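Local coordinates for protein BexL (Amycolatopsis orientalis, PDB 4XRW) that probably catalyses regiospecific cyclisation and aromatisation of a nascent polyketide chain in BE-7585A biosynthesis, as a di-domain aromatase/cyclase of a type II polyketide synthase, at residues F173-T178 and T308-N313; G262-A267 and A316-A321; T103-E108 and L141-R146; L127-R132 and T150-E155; D35-L40 and W113-V118. One frame throughout, in Å; residues are numbered along the deposited sequence.

Interaction 1 (F173-T178 and T308-N313)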
# COMPACT_ATOMS: atom_id res chain seq x y z
N PHE A 173 -0.02 -13.75 -2.69
CA PHE A 173 1.30 -14.33 -2.53
C PHE A 173 2.34 -13.23 -2.51
O PHE A 173 2.09 -12.13 -2.98
CB PHE A 173 1.59 -15.36 -3.63
CG PHE A 173 1.56 -14.79 -5.01
CD1 PHE A 173 2.73 -14.39 -5.63
CD2 PHE A 173 0.36 -14.63 -5.70
CE1 PHE A 173 2.72 -13.87 -6.91
CE2 PHE A 173 0.33 -14.10 -6.98
CZ PHE A 173 1.53 -13.72 -7.59
N SER A 174 3.49 -13.55 -1.94
CA SER A 174 4.55 -12.59 -1.78
C SER A 174 5.85 -13.30 -2.08
O SER A 174 5.99 -14.49 -1.83
CB SER A 174 4.52 -12.03 -0.38
OG SER A 174 5.75 -11.42 -0.05
N PHE A 175 6.81 -12.57 -2.65
CA PHE A 175 8.11 -13.17 -2.94
C PHE A 175 9.17 -12.06 -2.98
O PHE A 175 8.83 -10.90 -3.19
CB PHE A 175 8.08 -13.93 -4.27
CG PHE A 175 7.82 -13.07 -5.46
CD1 PHE A 175 8.87 -12.48 -6.15
CD2 PHE A 175 6.53 -12.84 -5.90
CE1 PHE A 175 8.64 -11.69 -7.26
CE2 PHE A 175 6.29 -12.04 -7.01
CZ PHE A 175 7.35 -11.46 -7.68
N THR A 176 10.42 -12.45 -2.76
CA THR A 176 11.54 -11.51 -2.68
C THR A 176 12.72 -11.98 -3.55
O THR A 176 13.01 -13.17 -3.61
CB THR A 176 12.01 -11.34 -1.24
OG1 THR A 176 10.92 -10.85 -0.42
CG2 THR A 176 13.16 -10.37 -1.15
N ASP A 177 13.38 -11.04 -4.23
CA ASP A 177 14.65 -11.34 -4.92
C ASP A 177 15.75 -10.53 -4.26
O ASP A 177 15.52 -9.38 -3.92
CB ASP A 177 14.57 -11.03 -6.41
CG ASP A 177 13.71 -12.01 -7.16
OD1 ASP A 177 14.10 -13.19 -7.29
OD2 ASP A 177 12.65 -11.60 -7.65
N THR A 178 16.93 -11.12 -4.07
CA THR A 178 17.99 -10.48 -3.34
C THR A 178 19.26 -10.54 -4.17
O THR A 178 19.48 -11.51 -4.89
CB THR A 178 18.24 -11.18 -1.98
OG1 THR A 178 17.14 -10.90 -1.09
CG2 THR A 178 19.51 -10.69 -1.33
N THR A 308 6.78 -14.41 -12.51
CA THR A 308 7.97 -14.35 -13.36
C THR A 308 8.17 -12.97 -13.97
O THR A 308 9.29 -12.49 -14.02
CB THR A 308 7.96 -15.42 -14.48
OG1 THR A 308 6.83 -15.25 -15.34
CG2 THR A 308 7.98 -16.81 -13.86
N ALA A 309 7.10 -12.33 -14.44
CA ALA A 309 7.23 -11.01 -15.02
C ALA A 309 7.83 -10.02 -14.00
O ALA A 309 8.80 -9.32 -14.29
CB ALA A 309 5.90 -10.51 -15.53
N LEU A 310 7.27 -9.99 -12.79
CA LEU A 310 7.75 -9.08 -11.76
C LEU A 310 9.17 -9.40 -11.30
O LEU A 310 9.98 -8.51 -11.11
CB LEU A 310 6.80 -9.11 -10.54
CG LEU A 310 5.42 -8.54 -10.82
CD1 LEU A 310 4.58 -8.74 -9.55
CD2 LEU A 310 5.43 -7.08 -11.24
N SER A 311 9.45 -10.69 -11.13
CA SER A 311 10.72 -11.12 -10.57
C SER A 311 11.84 -10.93 -11.59
O SER A 311 12.96 -10.58 -11.23
CB SER A 311 10.66 -12.58 -10.15
OG SER A 311 11.86 -13.00 -9.52
N THR A 312 11.51 -11.13 -12.85
CA THR A 312 12.45 -10.87 -13.92
C THR A 312 12.87 -9.39 -13.97
O THR A 312 14.07 -9.09 -13.99
CB THR A 312 11.86 -11.33 -15.26
OG1 THR A 312 11.78 -12.77 -15.25
CG2 THR A 312 12.71 -10.89 -16.45
N ASN A 313 11.91 -8.47 -13.97
CA ASN A 313 12.19 -7.05 -14.02
C ASN A 313 12.93 -6.60 -12.76
O ASN A 313 13.79 -5.73 -12.84
CB ASN A 313 10.90 -6.21 -14.16
CG ASN A 313 10.47 -5.97 -15.62
OD1 ASN A 313 11.26 -6.11 -16.56
ND2 ASN A 313 9.22 -5.58 -15.80
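Ser311 and Asp177 carry the polar half of this contact: the hydroxyl of Ser311 donates a very short hydrogen bond to the carboxylate, OG to OD2 2.5 Å. Beside it the Phe175 ring meets the helix with its outer end. Phe175 CE1 lies 3.6 Å from Ser311 CB, so the serine touches the ring through its methylene and the aspartate through its oxygen. Phe175 CZ comes within 3.7 Å of Leu310 CB, which sits at the ring edge, close to the ring plane; the two side chains cross at about a right angle.

One step back, the torsions set these groups in place. Phe175 holds CG between its backbone N and carbonyl carbon (chi1 64°), with which the ring projects toward the helix. Ser311 OG is turned away from its own backbone N (chi1 -177°) and faces the carboxylate. Strand 172-181 and helix 299-326 run nearly parallel here, their local axes 23° apart and 9.1 Å at closest approach. Further out, His280 of the adjoining strand meets the Phe175 ring, while Arg315 makes a weak hydrogen bond to Ser311 OG and a long, weak ion pair with Asp177 OD1.

In this helix-grip domain, then, the outermost strand is held to the long C-terminal helix by both apolar contact and a charged acceptor, whose negative charge Arg315 would partly offset.

Interaction 2 (G262-A267 and A316-A321)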
# COMPACT_ATOMS: atom_id res chain seq x y z
N GLY A 262 5.03 -3.35 -3.13
CA GLY A 262 6.40 -3.81 -3.09
C GLY A 262 7.26 -2.99 -2.16
O GLY A 262 6.85 -1.94 -1.64
N ARG A 263 8.47 -3.47 -1.93
CA ARG A 263 9.39 -2.86 -1.02
C ARG A 263 10.83 -3.16 -1.50
O ARG A 263 11.15 -4.32 -1.78
CB ARG A 263 9.14 -3.39 0.38
CG ARG A 263 10.16 -3.02 1.42
CD ARG A 263 9.71 -3.61 2.75
NE ARG A 263 10.48 -3.11 3.89
CZ ARG A 263 9.94 -2.70 5.04
NH1 ARG A 263 8.62 -2.69 5.22
NH2 ARG A 263 10.75 -2.28 6.01
N TRP A 264 11.63 -2.12 -1.62
CA TRP A 264 13.08 -2.24 -1.81
C TRP A 264 13.73 -2.04 -0.45
O TRP A 264 13.41 -1.07 0.24
CB TRP A 264 13.62 -1.20 -2.79
CG TRP A 264 13.02 -1.20 -4.17
CD1 TRP A 264 11.92 -0.49 -4.58
CD2 TRP A 264 13.49 -1.90 -5.31
NE1 TRP A 264 11.67 -0.73 -5.90
CE2 TRP A 264 12.63 -1.59 -6.37
CE3 TRP A 264 14.55 -2.77 -5.54
CZ2 TRP A 264 12.80 -2.13 -7.65
CZ3 TRP A 264 14.73 -3.29 -6.82
CH2 TRP A 264 13.86 -2.98 -7.85
N ASP A 265 14.68 -2.91 -0.08
CA ASP A 265 15.43 -2.75 1.15
C ASP A 265 16.92 -2.82 0.84
O ASP A 265 17.33 -3.58 -0.02
CB ASP A 265 15.06 -3.81 2.19
CG ASP A 265 13.68 -3.59 2.76
OD1 ASP A 265 13.50 -2.66 3.58
OD2 ASP A 265 12.77 -4.35 2.36
N PHE A 266 17.68 -1.97 1.50
CA PHE A 266 19.13 -1.87 1.30
C PHE A 266 19.74 -1.95 2.67
O PHE A 266 19.66 -1.01 3.45
CB PHE A 266 19.52 -0.60 0.57
CG PHE A 266 18.65 -0.33 -0.62
CD1 PHE A 266 18.90 -0.94 -1.82
CD2 PHE A 266 17.55 0.52 -0.52
CE1 PHE A 266 18.08 -0.71 -2.92
CE2 PHE A 266 16.72 0.75 -1.62
CZ PHE A 266 16.99 0.13 -2.81
N ALA A 267 20.27 -3.12 2.98
CA ALA A 267 20.80 -3.41 4.31
C ALA A 267 22.33 -3.45 4.27
O ALA A 267 22.89 -4.21 3.50
CB ALA A 267 20.24 -4.72 4.79
N ALA A 316 16.56 -7.85 -12.84
CA ALA A 316 17.22 -7.00 -13.83
C ALA A 316 17.61 -5.65 -13.23
O ALA A 316 18.73 -5.22 -13.38
CB ALA A 316 16.33 -6.79 -15.06
N THR A 317 16.67 -4.99 -12.54
CA THR A 317 16.97 -3.72 -11.93
C THR A 317 18.07 -3.83 -10.87
O THR A 317 18.97 -3.00 -10.83
CB THR A 317 15.68 -3.08 -11.30
OG1 THR A 317 14.71 -2.84 -12.33
CG2 THR A 317 16.00 -1.77 -10.65
N LEU A 318 18.03 -4.86 -10.02
CA LEU A 318 19.05 -5.09 -9.04
C LEU A 318 20.44 -5.31 -9.70
O LEU A 318 21.44 -4.81 -9.18
CB LEU A 318 18.70 -6.30 -8.18
CG LEU A 318 17.50 -6.07 -7.26
CD1 LEU A 318 16.99 -7.40 -6.72
CD2 LEU A 318 17.88 -5.08 -6.17
N GLY A 319 20.45 -6.00 -10.83
CA GLY A 319 21.70 -6.25 -11.57
C GLY A 319 22.33 -4.97 -12.08
O GLY A 319 23.56 -4.78 -11.96
N PHE A 320 21.52 -4.08 -12.64
CA PHE A 320 22.01 -2.79 -13.10
C PHE A 320 22.35 -1.87 -11.96
O PHE A 320 23.28 -1.08 -12.07
CB PHE A 320 21.01 -2.12 -14.07
CG PHE A 320 20.92 -2.83 -15.40
CD1 PHE A 320 22.04 -2.92 -16.23
CD2 PHE A 320 19.74 -3.40 -15.82
CE1 PHE A 320 21.98 -3.62 -17.45
CE2 PHE A 320 19.66 -4.10 -17.03
CZ PHE A 320 20.77 -4.20 -17.85
N ALA A 321 21.65 -1.99 -10.83
CA ALA A 321 22.03 -1.26 -9.64
C ALA A 321 23.40 -1.71 -9.13
O ALA A 321 24.23 -0.88 -8.74
CB ALA A 321 20.98 -1.42 -8.54
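Trp264, Leu318 and Thr317 make up this buried contact inside the second helix-grip domain, where the curved antiparallel sheet wraps round the long C-terminal helix 299-326. Trp264 gives the largest share of surface. Its indole projects from strand 257-268 and spans much of the distance to the helix, whose nearest backbone position, Leu318, has its CA 9.8 Å from the CA of Trp264. Only the six-membered ring arrives: CZ3, with CE3 a little farther off, meets Leu318, and CH2 meets Thr317.

Leu318 approaches at the indole edge, its CG near the ring plane and its CD2 3.7 Å from Trp264 CZ3. Its CB does not set out straight at the strand; CG lies beside the backbone N (chi1 -69°), and from there the CD2 branch reaches the ring. Thr317, one residue earlier, crosses the indole at about a right angle and uses its methyl group. That methyl is anti to the backbone N, which leaves the hydroxyl beside the backbone N, where Thr317 OG1 is hydrogen-bonded to the carbonyl oxygen of Asn313 one helical turn back. The threonine thus shows carbon to the tryptophan and keeps its polar atom satisfied within the helix.

Around the three, Tyr248 meets the indole from the next strand and Val192 of helix 185-193 also touches it, while Leu202 packs on Thr317. The tightest approach on the threonine side is Trp264 CH2 to Thr317 CG2, 3.7 Å.

Interaction 3 (T103-E108 and L141-R146)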
# COMPACT_ATOMS: atom_id res chain seq x y z
N THR A 103 -7.82 19.54 8.86
CA THR A 103 -7.88 20.63 7.90
C THR A 103 -9.23 21.31 8.04
O THR A 103 -10.24 20.60 8.09
CB THR A 103 -7.73 20.13 6.45
OG1 THR A 103 -6.52 19.39 6.31
CG2 THR A 103 -7.75 21.28 5.45
N PRO A 104 -9.27 22.65 8.08
CA PRO A 104 -10.59 23.28 8.16
C PRO A 104 -11.46 22.79 7.01
O PRO A 104 -10.95 22.54 5.91
CB PRO A 104 -10.30 24.78 8.06
CG PRO A 104 -8.85 24.89 7.62
CD PRO A 104 -8.18 23.64 8.06
N PRO A 105 -12.77 22.65 7.25
CA PRO A 105 -13.48 23.06 8.46
C PRO A 105 -13.51 22.00 9.59
O PRO A 105 -14.25 22.20 10.55
CB PRO A 105 -14.90 23.31 7.93
CG PRO A 105 -15.06 22.21 6.94
CD PRO A 105 -13.70 22.08 6.26
N VAL A 106 -12.72 20.92 9.49
CA VAL A 106 -12.70 19.93 10.55
C VAL A 106 -11.90 20.49 11.73
O VAL A 106 -10.73 20.83 11.57
CB VAL A 106 -12.07 18.60 10.12
CG1 VAL A 106 -12.13 17.59 11.25
CG2 VAL A 106 -12.80 18.03 8.85
N ALA A 107 -12.53 20.55 12.88
CA ALA A 107 -11.87 20.92 14.14
C ALA A 107 -11.27 19.70 14.81
O ALA A 107 -10.17 19.77 15.37
CB ALA A 107 -12.84 21.57 15.08
N GLU A 108 -12.00 18.59 14.79
CA GLU A 108 -11.42 17.31 15.16
C GLU A 108 -12.19 16.13 14.57
O GLU A 108 -13.38 16.21 14.25
CB GLU A 108 -11.31 17.18 16.68
CG GLU A 108 -12.60 17.31 17.45
CD GLU A 108 -12.43 16.86 18.90
OE1 GLU A 108 -12.07 17.70 19.76
OE2 GLU A 108 -12.63 15.65 19.18
N LEU A 141 -20.14 21.73 8.91
CA LEU A 141 -20.44 20.50 9.61
C LEU A 141 -21.24 19.55 8.71
O LEU A 141 -21.00 18.35 8.70
CB LEU A 141 -21.19 20.80 10.91
CG LEU A 141 -21.45 19.63 11.86
CD1 LEU A 141 -20.18 18.91 12.25
CD2 LEU A 141 -22.16 20.10 13.11
N ALA A 142 -22.13 20.09 7.89
CA ALA A 142 -22.86 19.27 6.90
C ALA A 142 -21.95 18.67 5.85
O ALA A 142 -22.12 17.53 5.40
CB ALA A 142 -23.92 20.13 6.22
N TRP A 143 -21.02 19.49 5.40
CA TRP A 143 -20.00 19.06 4.47
C TRP A 143 -19.18 17.89 5.04
O TRP A 143 -18.92 16.89 4.36
CB TRP A 143 -19.12 20.24 4.15
CG TRP A 143 -18.18 20.02 3.10
CD1 TRP A 143 -18.34 20.31 1.79
CD2 TRP A 143 -16.87 19.47 3.24
NE1 TRP A 143 -17.21 20.00 1.10
CE2 TRP A 143 -16.29 19.47 1.96
CE3 TRP A 143 -16.12 19.00 4.32
CZ2 TRP A 143 -15.00 19.00 1.72
CZ3 TRP A 143 -14.85 18.52 4.09
CH2 TRP A 143 -14.30 18.53 2.79
N ILE A 144 -18.75 18.03 6.29
CA ILE A 144 -18.01 16.96 6.93
C ILE A 144 -18.86 15.71 7.01
O ILE A 144 -18.39 14.62 6.78
CB ILE A 144 -17.56 17.33 8.37
CG1 ILE A 144 -16.65 18.52 8.33
CG2 ILE A 144 -16.87 16.15 9.03
CD1 ILE A 144 -16.43 19.14 9.69
N ASP A 145 -20.12 15.89 7.38
CA ASP A 145 -21.02 14.75 7.53
C ASP A 145 -21.11 13.92 6.26
O ASP A 145 -21.04 12.71 6.30
CB ASP A 145 -22.39 15.25 7.93
CG ASP A 145 -23.16 14.23 8.65
OD1 ASP A 145 -23.06 14.20 9.91
OD2 ASP A 145 -23.80 13.43 7.95
N ARG A 146 -21.23 14.59 5.12
CA ARG A 146 -21.34 13.91 3.85
C ARG A 146 -20.03 13.23 3.49
O ARG A 146 -20.03 12.14 2.92
CB ARG A 146 -21.77 14.88 2.75
CG ARG A 146 -23.25 15.25 2.85
CD ARG A 146 -23.78 15.93 1.59
NE ARG A 146 -23.09 17.19 1.41
CZ ARG A 146 -23.50 18.36 1.88
NH1 ARG A 146 -24.65 18.48 2.53
NH2 ARG A 146 -22.75 19.42 1.67
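A cis peptide bond precedes Pro105, which packs against Trp143 and Ile144 of the helix, while Val106 packs against Ile144. After it the Pro105 ring faces the helix, where its CG lies 4.3 Å from Trp143 CE3 and equally far from Ile144 CG1. Ile144 fills the middle of the contact: with CG1 beside its backbone N (chi1 -62°), the longer branch extends to the turn, and CD1 ends 3.9 Å from Val106 CG2. The same methyl also lies 3.9 Å from Pro105 O. Trp143 forms the solvent side of the patch. No hydrogen bond joins the two segments, so the contact is apolar packing.

Immediately after Val106, Ala107 and Glu108 both face Arg132 in a classic beta bulge at the start of strand 106-117. Within the helix-grip fold, the loop leading into this strand packs against the early part of helix 138-166, next to strand 123-133, whose Tyr131 and Ala133 also touch Ile144.

Interaction 4 (L127-R132 and T150-E155)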
# COMPACT_ATOMS: atom_id res chain seq x y z
N LEU A 127 -17.68 0.81 12.30
CA LEU A 127 -16.78 1.93 12.16
C LEU A 127 -17.51 3.17 12.64
O LEU A 127 -18.48 3.60 12.01
CB LEU A 127 -16.30 2.07 10.72
CG LEU A 127 -15.48 3.30 10.35
CD1 LEU A 127 -14.23 3.41 11.19
CD2 LEU A 127 -15.14 3.28 8.85
N LEU A 128 -17.06 3.72 13.76
CA LEU A 128 -17.67 4.89 14.35
C LEU A 128 -16.81 6.12 14.13
O LEU A 128 -15.58 6.00 14.16
CB LEU A 128 -17.83 4.70 15.84
CG LEU A 128 -18.87 3.67 16.31
CD1 LEU A 128 -18.49 2.25 15.90
CD2 LEU A 128 -19.00 3.79 17.83
N HIS A 129 -17.44 7.27 13.97
CA HIS A 129 -16.71 8.54 13.94
C HIS A 129 -17.34 9.53 14.87
O HIS A 129 -18.55 9.51 15.12
CB HIS A 129 -16.67 9.12 12.52
CG HIS A 129 -15.78 8.37 11.59
ND1 HIS A 129 -16.21 7.29 10.84
CD2 HIS A 129 -14.47 8.53 11.29
CE1 HIS A 129 -15.20 6.82 10.13
NE2 HIS A 129 -14.13 7.56 10.39
N ALA A 130 -16.50 10.43 15.38
CA ALA A 130 -16.97 11.55 16.16
C ALA A 130 -16.23 12.76 15.64
O ALA A 130 -15.00 12.73 15.56
CB ALA A 130 -16.68 11.32 17.63
N TYR A 131 -16.95 13.81 15.27
CA TYR A 131 -16.30 14.97 14.71
C TYR A 131 -17.01 16.26 15.00
O TYR A 131 -18.21 16.28 15.34
CB TYR A 131 -16.17 14.82 13.19
CG TYR A 131 -17.42 14.32 12.55
CD1 TYR A 131 -18.37 15.18 12.03
CD2 TYR A 131 -17.68 12.96 12.51
CE1 TYR A 131 -19.54 14.70 11.45
CE2 TYR A 131 -18.81 12.48 11.96
CZ TYR A 131 -19.74 13.33 11.43
OH TYR A 131 -20.86 12.76 10.89
N ARG A 132 -16.28 17.35 14.85
CA ARG A 132 -16.92 18.64 14.86
C ARG A 132 -16.21 19.61 13.94
O ARG A 132 -15.06 19.39 13.53
CB ARG A 132 -17.02 19.21 16.27
CG ARG A 132 -15.78 19.17 17.11
CD ARG A 132 -16.05 19.84 18.47
NE ARG A 132 -16.47 21.23 18.30
CZ ARG A 132 -16.38 22.17 19.23
NH1 ARG A 132 -15.87 21.91 20.43
NH2 ARG A 132 -16.81 23.40 18.96
N THR A 150 -19.68 9.20 2.85
CA THR A 150 -19.10 8.76 1.59
C THR A 150 -17.82 7.94 1.86
O THR A 150 -17.67 6.80 1.39
CB THR A 150 -18.79 9.98 0.70
OG1 THR A 150 -20.01 10.65 0.33
CG2 THR A 150 -18.04 9.58 -0.56
N ASN A 151 -16.90 8.50 2.63
CA ASN A 151 -15.65 7.80 2.86
C ASN A 151 -15.81 6.51 3.66
O ASN A 151 -15.19 5.51 3.33
CB ASN A 151 -14.64 8.72 3.56
CG ASN A 151 -13.25 8.17 3.49
OD1 ASN A 151 -12.61 8.24 2.44
ND2 ASN A 151 -12.78 7.58 4.59
N SER A 152 -16.64 6.53 4.71
CA SER A 152 -16.83 5.36 5.55
C SER A 152 -17.44 4.21 4.78
O SER A 152 -17.05 3.07 4.96
CB SER A 152 -17.71 5.66 6.76
OG SER A 152 -17.09 6.60 7.61
N ARG A 153 -18.41 4.50 3.92
CA ARG A 153 -19.04 3.45 3.14
C ARG A 153 -18.08 2.82 2.14
O ARG A 153 -18.05 1.60 1.98
CB ARG A 153 -20.26 3.99 2.40
CG ARG A 153 -21.43 4.33 3.31
CD ARG A 153 -22.54 5.00 2.52
NE ARG A 153 -23.65 5.34 3.40
CZ ARG A 153 -24.48 4.44 3.93
NH1 ARG A 153 -24.33 3.15 3.67
NH2 ARG A 153 -25.46 4.83 4.73
N SER A 154 -17.26 3.65 1.48
CA SER A 154 -16.34 3.12 0.49
C SER A 154 -15.21 2.34 1.19
O SER A 154 -14.78 1.32 0.68
CB SER A 154 -15.78 4.25 -0.39
OG SER A 154 -15.11 5.23 0.36
N GLU A 155 -14.77 2.82 2.34
CA GLU A 155 -13.73 2.16 3.11
C GLU A 155 -14.19 0.78 3.58
O GLU A 155 -13.44 -0.18 3.48
CB GLU A 155 -13.32 3.03 4.31
CG GLU A 155 -12.35 2.41 5.25
CD GLU A 155 -11.69 3.45 6.17
OE1 GLU A 155 -12.37 3.95 7.10
OE2 GLU A 155 -10.51 3.75 5.94
O HOH W 1 -11.82 6.70 9.05
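Leu127 overlaps the carboxylate end of Glu155 with one methyl group, CD2 standing 3.3 Å from Glu155 OE1. The two side chains cross at about a right angle, the glutamate reaching out in an extended chain from CG onward. CD2 of Leu127 also lies 4.0 Å from Ser152 OG, one turn earlier on the helix. His129, two residues along the strand, adds its ring to the same serine: His129 CE1 is 3.2 Å from Ser152 OG, and ND1 3.4 Å from it. The serine hydroxyl is hydrogen-bonded to the backbone oxygen of Val148.

The contact belongs to the first helix-grip domain, whose sheet wraps round helix 138-166; strand 123-133 runs nearly antiparallel to the helix here, with local axes 161° apart and 10.2 Å at closest approach. A water bridges the polar ends, lying in the plane of the His129 ring at its edge, 2.8 Å from NE2. It donates a weak hydrogen bond to Glu155 OE1, 3.4 Å away. The other oxygen, Glu155 OE2, is weakly hydrogen-bonded to a bound MES molecule, probably from the crystallisation liquor, whose position is consistent with a pocket on this side of the helix. Phe51 also touches Glu155, while Trp113 packs against Leu127 from the adjacent strand.

Interaction 5 (D35-L40 and W113-V118)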
# COMPACT_ATOMS: atom_id res chain seq x y z
N ASP A 35 -11.15 -12.21 15.12
CA ASP A 35 -9.78 -12.02 15.59
C ASP A 35 -8.84 -11.64 14.44
O ASP A 35 -7.91 -10.85 14.62
CB ASP A 35 -9.28 -13.28 16.31
CG ASP A 35 -9.91 -13.45 17.71
OD1 ASP A 35 -10.54 -12.50 18.23
OD2 ASP A 35 -9.74 -14.55 18.29
N GLU A 36 -9.10 -12.20 13.26
CA GLU A 36 -8.29 -11.92 12.10
C GLU A 36 -8.56 -10.53 11.54
O GLU A 36 -7.61 -9.83 11.16
CB GLU A 36 -8.51 -12.99 11.03
CG GLU A 36 -7.66 -12.81 9.75
CD GLU A 36 -6.14 -12.79 10.00
OE1 GLU A 36 -5.68 -12.95 11.16
OE2 GLU A 36 -5.38 -12.61 9.01
N VAL A 37 -9.82 -10.11 11.50
CA VAL A 37 -10.13 -8.77 11.02
C VAL A 37 -9.49 -7.76 11.96
O VAL A 37 -8.88 -6.79 11.51
CB VAL A 37 -11.64 -8.52 10.94
CG1 VAL A 37 -11.95 -7.08 10.56
CG2 VAL A 37 -12.26 -9.48 9.91
N TYR A 38 -9.64 -7.98 13.27
CA TYR A 38 -9.01 -7.13 14.27
C TYR A 38 -7.53 -7.03 14.01
O TYR A 38 -6.96 -5.93 14.00
CB TYR A 38 -9.23 -7.63 15.70
CG TYR A 38 -8.44 -6.81 16.71
CD1 TYR A 38 -8.97 -5.64 17.23
CD2 TYR A 38 -7.17 -7.19 17.10
CE1 TYR A 38 -8.25 -4.87 18.13
CE2 TYR A 38 -6.46 -6.43 18.00
CZ TYR A 38 -7.00 -5.28 18.51
OH TYR A 38 -6.27 -4.53 19.41
N ARG A 39 -6.89 -8.18 13.81
CA ARG A 39 -5.45 -8.23 13.59
C ARG A 39 -5.03 -7.42 12.37
O ARG A 39 -3.98 -6.79 12.38
CB ARG A 39 -4.97 -9.68 13.45
CG ARG A 39 -3.46 -9.81 13.31
CD ARG A 39 -3.04 -11.23 12.96
NE ARG A 39 -3.21 -11.54 11.54
CZ ARG A 39 -2.38 -11.14 10.57
NH1 ARG A 39 -1.32 -10.37 10.84
NH2 ARG A 39 -2.63 -11.49 9.31
N LEU A 40 -5.83 -7.45 11.31
CA LEU A 40 -5.45 -6.77 10.06
C LEU A 40 -5.52 -5.25 10.19
O LEU A 40 -4.73 -4.52 9.55
CB LEU A 40 -6.31 -7.26 8.90
CG LEU A 40 -6.08 -8.72 8.46
CD1 LEU A 40 -7.24 -9.23 7.63
CD2 LEU A 40 -4.80 -8.85 7.64
N TRP A 113 -12.92 1.49 15.62
CA TRP A 113 -13.21 0.20 15.02
C TRP A 113 -13.68 -0.72 16.13
O TRP A 113 -13.05 -0.77 17.19
CB TRP A 113 -11.98 -0.43 14.36
CG TRP A 113 -11.47 0.32 13.16
CD1 TRP A 113 -10.49 1.28 13.15
CD2 TRP A 113 -11.91 0.18 11.81
NE1 TRP A 113 -10.30 1.73 11.87
CE2 TRP A 113 -11.16 1.09 11.03
CE3 TRP A 113 -12.87 -0.62 11.18
CZ2 TRP A 113 -11.34 1.22 9.66
CZ3 TRP A 113 -13.04 -0.49 9.82
CH2 TRP A 113 -12.28 0.41 9.07
N ILE A 114 -14.73 -1.47 15.87
CA ILE A 114 -15.20 -2.47 16.82
C ILE A 114 -15.51 -3.70 15.98
O ILE A 114 -16.31 -3.63 15.05
CB ILE A 114 -16.46 -2.02 17.59
CG1 ILE A 114 -16.25 -0.68 18.30
CG2 ILE A 114 -16.83 -3.08 18.63
CD1 ILE A 114 -17.56 0.02 18.69
N VAL A 115 -14.86 -4.81 16.28
CA VAL A 115 -15.06 -6.02 15.52
C VAL A 115 -15.75 -7.06 16.41
O VAL A 115 -15.26 -7.40 17.48
CB VAL A 115 -13.75 -6.57 15.00
CG1 VAL A 115 -14.02 -7.72 14.05
CG2 VAL A 115 -12.97 -5.45 14.28
N GLU A 116 -16.91 -7.54 15.95
CA GLU A 116 -17.77 -8.43 16.74
C GLU A 116 -17.92 -9.79 16.03
O GLU A 116 -18.18 -9.85 14.82
CB GLU A 116 -19.15 -7.78 16.96
CG GLU A 116 -19.08 -6.52 17.85
CD GLU A 116 -20.39 -5.74 17.94
OE1 GLU A 116 -21.33 -6.04 17.18
OE2 GLU A 116 -20.47 -4.80 18.78
N PRO A 117 -17.71 -10.89 16.78
CA PRO A 117 -17.94 -12.18 16.12
C PRO A 117 -19.45 -12.41 15.97
O PRO A 117 -20.18 -12.17 16.94
CB PRO A 117 -17.29 -13.18 17.07
CG PRO A 117 -17.45 -12.54 18.42
CD PRO A 117 -17.43 -11.05 18.22
N VAL A 118 -19.91 -12.80 14.79
CA VAL A 118 -21.32 -13.16 14.67
C VAL A 118 -21.41 -14.66 14.34
O VAL A 118 -22.42 -15.29 14.60
CB VAL A 118 -22.07 -12.29 13.62
CG1 VAL A 118 -21.77 -10.80 13.84
CG2 VAL A 118 -21.76 -12.72 12.21
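With chi1 of 175° in Val37 and -172° in Val115, each valine sets its CG1 anti to the backbone N and its CG2 beside it, and the two side chains meet obliquely between helix and sheet. In the first helix-grip domain this places the short helix 34-42 against strand 106-117. Val115 gives up the most surface, and both of its methyls are used. CG1 approaches the branch point of the partner, 4.0 Å from Val37 CB, and lies 4.1 Å from Val37 CG1. CG2 turns to the next helical residue, 4.3 Å from Tyr38 CA, so the strand valine is fitted against helix backbone as well as side chain. Val125 of the neighbouring strand also packs on Val37, and Ala34 touches Val115 from the start of the helix.

No polar bond crosses between the segments. Arg39 and Glu36, which take no part in the contact, pair with each other, two arginine nitrogens gripping the carboxylate side-on. Glu36 OE1 and OE2 lie near the guanidinium plane, whereas the two nitrogens stand somewhat out of the carboxylate plane. Glu43 binds Arg39 NH1. The bond from Arg39 NE to Glu36 OE1 measures 2.9 Å and is nearly straight, with an N-H...O angle of 166°.

How the interactions relate
From the N terminus, interaction 5 closes first, bringing helix 34-42 to strand 106-117 across a long loop that contains four other strands. Interaction 3 crosses it, since 103-108 lies inside that loop and 141-146 beyond it. Interaction 4 follows in series after interaction 5 and crosses interaction 3; these two share helix 138-166 and touch where Asp145 meets Tyr131. Interaction 4 also packs on interaction 5 through Leu127 and Trp113. The chain then enters the second domain, where interactions 1 and 2 cross, both using helix 299-326 against one sheet, and touch. The two groups never meet: interactions 1 and 5 come nearest, about 12 Å between closest atoms.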